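Local coordinates for protein DNA polymerase III, beta subunit (Eubacterium rectale, PDB 3T0P) that belongs to the beta sliding clamp family and probably tethers DNA polymerases to DNA as a ring-shaped head-to-tail dimer, giving processive replication, at residues B[157-162]-B[190-195]; B[217-222]-B[235-240]. All blocks are in the same frame, centred on the assembly; numbering follows the deposited sequence. Where two conformers were deposited one is given.

Interaction 1 (B[157-162]-B[190-195]); sequences GELFEI and SKKVVV
Phe-160 and Val-195 meet on the inward face of an antiparallel strand pair: Val-195 CG2 approaches the phenyl ring obliquely, 3.6 Å from Phe-160 CD1. With chi1 at -87°, CG lies anti to the carbonyl carbon, and the ring leans along the strand toward Val-195. Val-193 takes the other end of the side chain, its CG2 4.0 Å from Phe-160 CB. Between the two backbones, Phe-160 N gives Val-193 O a short bond of 2.7 Å that runs almost straight at 174°, and Val-193 N returns one to Phe-160 O. Ile-162 is held mainly through its backbone, by reciprocal bonds with Lys-191. On the reverse face Lys-192 CG touches both Leu-159 CD1 and Glu-161 CG, 3.8 Å from each; the Glu-161 and Lys-192 chains run side by side, but the carboxylate's salt bridge goes to Arg-168. Strand 187-196 returns beside 157-163 after two intervening strands, 166-172 and 176-184, closing a Greek key in the central domain. Leu-200 of helix 197-206 packs on both Phe-160 and Val-195, strand 166-172 flanks 157-162, and strand 214-220 meets Val-193 and Lys-191 through Ile-219.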
ATOM      1  N   GLY B 157       2.690   2.039  27.229  1.00 50.42           N
ATOM      2  CA  GLY B 157       1.460   2.811  27.256  1.00 50.16           C
ATOM      3  C   GLY B 157       1.683   4.307  27.192  1.00 55.28           C
ATOM      4  O   GLY B 157       2.816   4.770  27.056  1.00 54.60           O
ATOM      5  N   GLU B 158       0.586   5.069  27.250  1.00 51.41           N
ATOM      6  CA  GLU B 158       0.617   6.520  27.311  1.00 49.70           C
ATOM      7  C   GLU B 158      -0.040   6.995  28.576  1.00 53.50           C
ATOM      8  O   GLU B 158      -1.144   6.541  28.900  1.00 52.61           O
ATOM      9  CB  GLU B 158      -0.068   7.168  26.121  1.00 49.55           C
ATOM     10  CG  GLU B 158       0.621   6.856  24.815  1.00 59.79           C
ATOM     11  CD  GLU B 158       0.507   7.904  23.731  1.00 77.43           C
ATOM     12  OE1 GLU B 158      -0.545   8.567  23.603  1.00 65.55           O
ATOM     13  OE2 GLU B 158       1.496   8.042  22.986  1.00 83.79           O
ATOM     14  N   LEU B 159       0.626   7.911  29.286  1.00 49.11           N
ATOM     15  CA  LEU B 159       0.054   8.541  30.456  1.00 49.05           C
ATOM     16  C   LEU B 159      -1.045   9.531  30.027  1.00 55.69           C
ATOM     17  O   LEU B 159      -0.837  10.344  29.121  1.00 54.56           O
ATOM     18  CB  LEU B 159       1.135   9.276  31.273  1.00 48.93           C
ATOM     19  CG  LEU B 159       0.643  10.052  32.516  1.00 53.16           C
ATOM     20  CD1 LEU B 159       0.356   9.116  33.675  1.00 52.50           C
ATOM     21  CD2 LEU B 159       1.655  11.093  32.930  1.00 54.99           C
ATOM     22  N   PHE B 160      -2.206   9.451  30.689  1.00 53.33           N
ATOM     23  CA  PHE B 160      -3.317  10.379  30.528  1.00 52.07           C
ATOM     24  C   PHE B 160      -3.495  11.062  31.883  1.00 55.14           C
ATOM     25  O   PHE B 160      -3.771  10.384  32.871  1.00 56.40           O
ATOM     26  CB  PHE B 160      -4.575   9.645  30.045  1.00 53.77           C
ATOM     27  CG  PHE B 160      -4.623   9.525  28.540  1.00 54.54           C
ATOM     28  CD1 PHE B 160      -3.762   8.663  27.862  1.00 56.26           C
ATOM     29  CD2 PHE B 160      -5.525  10.274  27.796  1.00 57.45           C
ATOM     30  CE1 PHE B 160      -3.785   8.571  26.468  1.00 56.05           C
ATOM     31  CE2 PHE B 160      -5.557  10.173  26.397  1.00 59.74           C
ATOM     32  CZ  PHE B 160      -4.673   9.332  25.742  1.00 56.11           C
ATOM     33  N   GLU B 161      -3.233  12.381  31.958  1.00 49.46           N
ATOM     34  CA  GLU B 161      -3.305  13.131  33.209  1.00 49.74           C
ATOM     35  C   GLU B 161      -4.239  14.340  33.093  1.00 54.54           C
ATOM     36  O   GLU B 161      -4.108  15.151  32.176  1.00 54.24           O
ATOM     37  CB  GLU B 161      -1.910  13.570  33.622  1.00 50.90           C
ATOM     38  CG  GLU B 161      -1.800  14.078  35.043  1.00 65.54           C
ATOM     39  CD  GLU B 161      -0.400  14.503  35.439  1.00 96.82           C
ATOM     40  OE1 GLU B 161       0.515  14.447  34.584  1.00 77.56           O
ATOM     41  OE2 GLU B 161      -0.220  14.909  36.610  1.00104.37           O
ATOM     42  N   ILE B 162      -5.189  14.431  34.022  1.00 51.73           N
ATOM     43  CA  ILE B 162      -6.196  15.490  34.094  1.00 52.51           C
ATOM     44  C   ILE B 162      -6.099  16.169  35.443  1.00 61.03           C
ATOM     45  O   ILE B 162      -6.044  15.490  36.465  1.00 60.60           O
ATOM     46  CB  ILE B 162      -7.626  14.922  33.864  1.00 54.70           C
ATOM     47  CG1 ILE B 162      -7.841  14.493  32.414  1.00 53.24           C
ATOM     48  CG2 ILE B 162      -8.706  15.920  34.300  1.00 56.43           C
ATOM     49  CD1 ILE B 162      -8.831  13.328  32.249  1.00 57.65           C
ATOM     50  N   SER B 190      -9.079  15.213  39.468  1.00 64.10           N
ATOM     51  CA  SER B 190      -7.758  14.754  39.097  1.00 63.22           C
ATOM     52  C   SER B 190      -7.783  13.259  38.772  1.00 66.42           C
ATOM     53  O   SER B 190      -8.457  12.478  39.447  1.00 67.30           O
ATOM     54  CB  SER B 190      -6.755  15.057  40.196  1.00 66.74           C
ATOM     55  OG  SER B 190      -6.574  16.461  40.251  1.00 78.31           O
ATOM     56  N   LYS B 191      -7.075  12.900  37.709  1.00 59.99           N
ATOM     57  CA  LYS B 191      -6.945  11.527  37.223  0.50 59.02           C
ATOM     58  C   LYS B 191      -5.586  11.382  36.574  1.00 62.36           C
ATOM     59  O   LYS B 191      -5.137  12.313  35.911  1.00 61.86           O
ATOM     60  CB  LYS B 191      -8.083  11.166  36.244  0.50 59.71           C
ATOM     61  CG  LYS B 191      -9.170  10.330  36.893  0.50 68.70           C
ATOM     62  CD  LYS B 191     -10.524  10.550  36.241  0.50 73.04           C
ATOM     63  CE  LYS B 191     -11.621   9.929  37.062  0.50 69.95           C
ATOM     64  NZ  LYS B 191     -12.949  10.429  36.650  0.50 73.77           N
ATOM     65  N   LYS B 192      -4.927  10.239  36.788  1.00 59.31           N
ATOM     66  CA  LYS B 192      -3.610   9.905  36.250  1.00 57.54           C
ATOM     67  C   LYS B 192      -3.602   8.405  35.952  1.00 58.48           C
ATOM     68  O   LYS B 192      -3.583   7.595  36.872  1.00 60.42           O
ATOM     69  CB  LYS B 192      -2.533  10.306  37.284  1.00 60.61           C
ATOM     70  CG  LYS B 192      -1.208  10.719  36.689  1.00 73.56           C
ATOM     71  CD  LYS B 192      -0.138  10.892  37.765  1.00 77.90           C
ATOM     72  CE  LYS B 192       1.247  10.899  37.156  1.00 83.60           C
ATOM     73  NZ  LYS B 192       2.307  11.332  38.122  1.00 83.48           N
ATOM     74  N   VAL B 193      -3.696   8.032  34.676  1.00 52.09           N
ATOM     75  CA  VAL B 193      -3.749   6.631  34.244  1.00 50.49           C
ATOM     76  C   VAL B 193      -2.818   6.379  33.052  1.00 54.49           C
ATOM     77  O   VAL B 193      -2.463   7.310  32.320  1.00 54.87           O
ATOM     78  CB  VAL B 193      -5.190   6.165  33.909  1.00 52.54           C
ATOM     79  CG1 VAL B 193      -6.099   6.253  35.135  1.00 52.73           C
ATOM     80  CG2 VAL B 193      -5.779   6.915  32.708  1.00 50.34           C
ATOM     81  N   VAL B 194      -2.455   5.109  32.846  1.00 49.20           N
ATOM     82  CA  VAL B 194      -1.598   4.710  31.742  1.00 47.36           C
ATOM     83  C   VAL B 194      -2.416   3.748  30.857  1.00 51.95           C
ATOM     84  O   VAL B 194      -2.793   2.647  31.285  1.00 52.37           O
ATOM     85  CB  VAL B 194      -0.240   4.116  32.200  1.00 50.65           C
ATOM     86  CG1 VAL B 194       0.668   3.828  31.002  1.00 48.99           C
ATOM     87  CG2 VAL B 194       0.465   5.045  33.183  1.00 51.22           C
ATOM     88  N   VAL B 195      -2.716   4.216  29.645  1.00 46.40           N
ATOM     89  CA  VAL B 195      -3.501   3.517  28.641  1.00 46.19           C
ATOM     90  C   VAL B 195      -2.551   2.701  27.746  1.00 51.40           C
ATOM     91  O   VAL B 195      -1.614   3.289  27.208  1.00 50.18           O
ATOM     92  CB  VAL B 195      -4.376   4.495  27.786  1.00 46.37           C
ATOM     93  CG1 VAL B 195      -5.308   3.723  26.852  1.00 42.97           C
ATOM     94  CG2 VAL B 195      -5.171   5.464  28.681  1.00 46.72           C
TER

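Interaction 2 (B[217-222]-B[235-240])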
ATOM      1  N   ILE B 217     -15.441   9.810  27.407  1.00 41.88           N
ATOM      2  CA  ILE B 217     -14.446   8.932  28.025  1.00 42.60           C
ATOM      3  C   ILE B 217     -14.759   8.736  29.521  1.00 48.80           C
ATOM      4  O   ILE B 217     -15.058   9.704  30.211  1.00 49.42           O
ATOM      5  CB  ILE B 217     -13.009   9.515  27.793  1.00 45.39           C
ATOM      6  CG1 ILE B 217     -12.684   9.596  26.275  1.00 44.76           C
ATOM      7  CG2 ILE B 217     -11.916   8.687  28.522  1.00 47.04           C
ATOM      8  CD1 ILE B 217     -11.448  10.460  25.914  1.00 47.88           C
ATOM      9  N   TYR B 218     -14.660   7.493  30.014  1.00 46.02           N
ATOM     10  CA  TYR B 218     -14.819   7.175  31.442  1.00 47.04           C
ATOM     11  C   TYR B 218     -13.583   6.475  31.918  1.00 52.10           C
ATOM     12  O   TYR B 218     -13.127   5.545  31.256  1.00 50.21           O
ATOM     13  CB  TYR B 218     -16.047   6.279  31.706  1.00 48.22           C
ATOM     14  CG  TYR B 218     -17.365   6.895  31.325  1.00 48.73           C
ATOM     15  CD1 TYR B 218     -18.051   7.724  32.207  1.00 51.72           C
ATOM     16  CD2 TYR B 218     -17.925   6.667  30.073  1.00 48.08           C
ATOM     17  CE1 TYR B 218     -19.268   8.302  31.856  1.00 52.62           C
ATOM     18  CE2 TYR B 218     -19.142   7.235  29.712  1.00 49.18           C
ATOM     19  CZ  TYR B 218     -19.816   8.042  30.612  1.00 56.13           C
ATOM     20  OH  TYR B 218     -21.023   8.590  30.267  1.00 57.64           O
ATOM     21  N   ILE B 219     -13.030   6.919  33.050  1.00 51.63           N
ATOM     22  CA  ILE B 219     -11.845   6.333  33.657  1.00 52.52           C
ATOM     23  C   ILE B 219     -12.275   5.809  35.025  1.00 60.10           C
ATOM     24  O   ILE B 219     -12.528   6.591  35.934  1.00 59.59           O
ATOM     25  CB  ILE B 219     -10.668   7.349  33.693  1.00 55.74           C
ATOM     26  CG1 ILE B 219     -10.248   7.746  32.252  1.00 54.30           C
ATOM     27  CG2 ILE B 219      -9.502   6.735  34.410  1.00 58.07           C
ATOM     28  CD1 ILE B 219      -9.402   9.008  32.112  1.00 59.14           C
ATOM     29  N   THR B 220     -12.489   4.489  35.110  1.00 61.05           N
ATOM     30  CA  THR B 220     -12.972   3.836  36.316  1.00 63.96           C
ATOM     31  C   THR B 220     -12.016   2.740  36.728  1.00 71.65           C
ATOM     32  O   THR B 220     -12.140   1.577  36.306  1.00 70.19           O
ATOM     33  CB  THR B 220     -14.425   3.345  36.167  1.00 78.30           C
ATOM     34  OG1 THR B 220     -15.248   4.469  35.839  1.00 81.43           O
ATOM     35  CG2 THR B 220     -14.988   2.700  37.467  1.00 80.93           C
ATOM     36  N   ASN B 221     -11.029   3.191  37.553  1.00 71.19           N
ATOM     37  CA  ASN B 221      -9.981   2.519  38.332  1.00 71.74           C
ATOM     38  C   ASN B 221      -8.995   1.682  37.514  1.00 71.20           C
ATOM     39  O   ASN B 221      -7.811   1.992  37.468  1.00 71.63           O
ATOM     40  CB  ASN B 221     -10.617   1.620  39.425  1.00 79.83           C
ATOM     41  CG  ASN B 221     -11.754   2.257  40.208  1.00111.79           C
ATOM     42  OD1 ASN B 221     -11.603   3.319  40.832  1.00106.57           O
ATOM     43  ND2 ASN B 221     -12.920   1.611  40.191  1.00103.77           N
ATOM     44  N   ASN B 222      -9.471   0.574  36.974  1.00 63.71           N
ATOM     45  CA  ASN B 222      -8.690  -0.417  36.252  1.00 61.35           C
ATOM     46  C   ASN B 222      -9.018  -0.400  34.774  1.00 59.75           C
ATOM     47  O   ASN B 222      -8.420  -1.165  34.014  1.00 58.65           O
ATOM     48  CB  ASN B 222      -9.007  -1.814  36.828  1.00 65.63           C
ATOM     49  CG  ASN B 222      -9.306  -1.826  38.310  1.00103.81           C
ATOM     50  OD1 ASN B 222     -10.464  -1.966  38.731  1.00104.06           O
ATOM     51  ND2 ASN B 222      -8.275  -1.631  39.126  1.00 96.62           N
ATOM     52  N   SER B 235     -10.917  -0.764  27.657  1.00 46.13           N
ATOM     53  CA  SER B 235      -9.541  -1.216  27.772  1.00 45.34           C
ATOM     54  C   SER B 235      -9.095  -1.273  29.197  1.00 49.76           C
ATOM     55  O   SER B 235      -9.449  -0.405  29.999  1.00 50.61           O
ATOM     56  CB  SER B 235      -8.613  -0.298  26.980  1.00 46.80           C
ATOM     57  OG  SER B 235      -7.236  -0.600  27.147  1.00 50.39           O
ATOM     58  N   ARG B 236      -8.278  -2.295  29.524  1.00 46.47           N
ATOM     59  CA  ARG B 236      -7.610  -2.401  30.820  1.00 45.41           C
ATOM     60  C   ARG B 236      -6.573  -1.291  30.893  1.00 48.83           C
ATOM     61  O   ARG B 236      -6.158  -0.796  29.858  1.00 46.92           O
ATOM     62  CB  ARG B 236      -6.928  -3.753  30.970  1.00 45.71           C
ATOM     63  CG  ARG B 236      -7.858  -4.953  31.181  1.00 56.90           C
ATOM     64  CD  ARG B 236      -7.121  -6.158  31.784  1.00 71.11           C
ATOM     65  NE  ARG B 236      -5.763  -6.329  31.244  1.00 86.37           N
ATOM     66  CZ  ARG B 236      -5.332  -7.401  30.580  1.00100.60           C
ATOM     67  NH1 ARG B 236      -6.134  -8.445  30.394  1.00 79.84           N
ATOM     68  NH2 ARG B 236      -4.088  -7.446  30.116  1.00 89.21           N
ATOM     69  N   LEU B 237      -6.187  -0.861  32.089  1.00 46.75           N
ATOM     70  CA  LEU B 237      -5.169   0.161  32.263  1.00 46.84           C
ATOM     71  C   LEU B 237      -3.883  -0.498  32.763  1.00 53.44           C
ATOM     72  O   LEU B 237      -3.941  -1.580  33.330  1.00 54.45           O
ATOM     73  CB  LEU B 237      -5.661   1.224  33.268  1.00 47.28           C
ATOM     74  CG  LEU B 237      -6.826   2.092  32.817  1.00 50.61           C
ATOM     75  CD1 LEU B 237      -7.371   2.868  33.987  1.00 52.16           C
ATOM     76  CD2 LEU B 237      -6.420   3.032  31.667  1.00 46.84           C
ATOM     77  N   ILE B 238      -2.726   0.141  32.559  1.00 50.79           N
ATOM     78  CA  ILE B 238      -1.454  -0.414  33.045  1.00 50.82           C
ATOM     79  C   ILE B 238      -1.247   0.012  34.510  1.00 58.96           C
ATOM     80  O   ILE B 238      -1.333   1.204  34.828  1.00 57.31           O
ATOM     81  CB  ILE B 238      -0.267  -0.006  32.147  1.00 51.11           C
ATOM     82  CG1 ILE B 238      -0.570  -0.346  30.675  1.00 49.03           C
ATOM     83  CG2 ILE B 238       1.023  -0.669  32.647  1.00 50.70           C
ATOM     84  CD1 ILE B 238       0.411   0.164  29.663  1.00 52.33           C
ATOM     85  N   GLU B 239      -0.974  -0.968  35.388  1.00 60.66           N
ATOM     86  CA  GLU B 239      -0.773  -0.720  36.813  1.00 63.56           C
ATOM     87  C   GLU B 239       0.664  -0.262  37.112  1.00 68.67           C
ATOM     88  O   GLU B 239       1.603  -0.656  36.411  1.00 68.02           O
ATOM     89  CB  GLU B 239      -1.120  -1.980  37.623  1.00 66.63           C
ATOM     90  N   GLY B 240       0.807   0.580  38.138  1.00 66.02           N
ATOM     91  CA  GLY B 240       2.100   1.100  38.586  1.00 65.49           C
ATOM     92  C   GLY B 240       2.274   2.607  38.548  1.00 69.63           C
ATOM     93  O   GLY B 240       1.524   3.330  37.877  1.00 68.70           O
TER
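The flat group in this contact is the backbone carbonyl of Asn-222, and Leu-237 lies over one face of it: CD1 sits above the carbonyl carbon, 3.7 Å from Asn-222 C, with CB and CG on that same face. Leu-237 N approaches from this side too, giving Asn-222 O a bent 3.0 Å bond whose donor stands 44° out of the carbonyl plane. The same oxygen receives a CA-H contact from Arg-236, CA to O 3.5 Å. With chi1 at -68°, CG is beside the backbone N, which folds the leucine over the group its own N-H is bonded to. CD1 also reaches Asn-221 O at 3.6 Å and loosely touches Ile-219 CG2. With an alanine here, the carbonyls of Asn-221 and Asn-222 would probably lose their apolar lid, and a gap would be likely to open beside Ile-219. Asn-221 centres a classic gamma turn, closed by a weak bond from Asn-222 N to Thr-220 O. That turn joins strands 214-220 and 223-228; strand 231-236, next in the sheet, ends just before Leu-237. Ser-235 reaches Thr-199 on helix 197-206, and Leu-237 packs against Val-193 of strand 187-196.

How the interactions relate
Both interactions belong to the central domain, but they sit in different sheets. Interaction 1 is a regular ladder, mostly buried, with paired backbone bonds and apolar groups on its inward face. Interaction 2 lies at a fraying sheet end, where half of the touching residues are exposed and one bent bond plus a leucine do the work. The centres of interactions 1 and 2 are about 8 Å apart, and the two touch directly. Val-193 CG1 packs on Ile-219 CG2 at 3.5 Å, joining the two sheets, while Val-194 O probably accepts a hydrogen bond from Ile-238 N at 2.8 Å. Thus 235-240, on leaving its own sheet, runs along the outer side of 190-195.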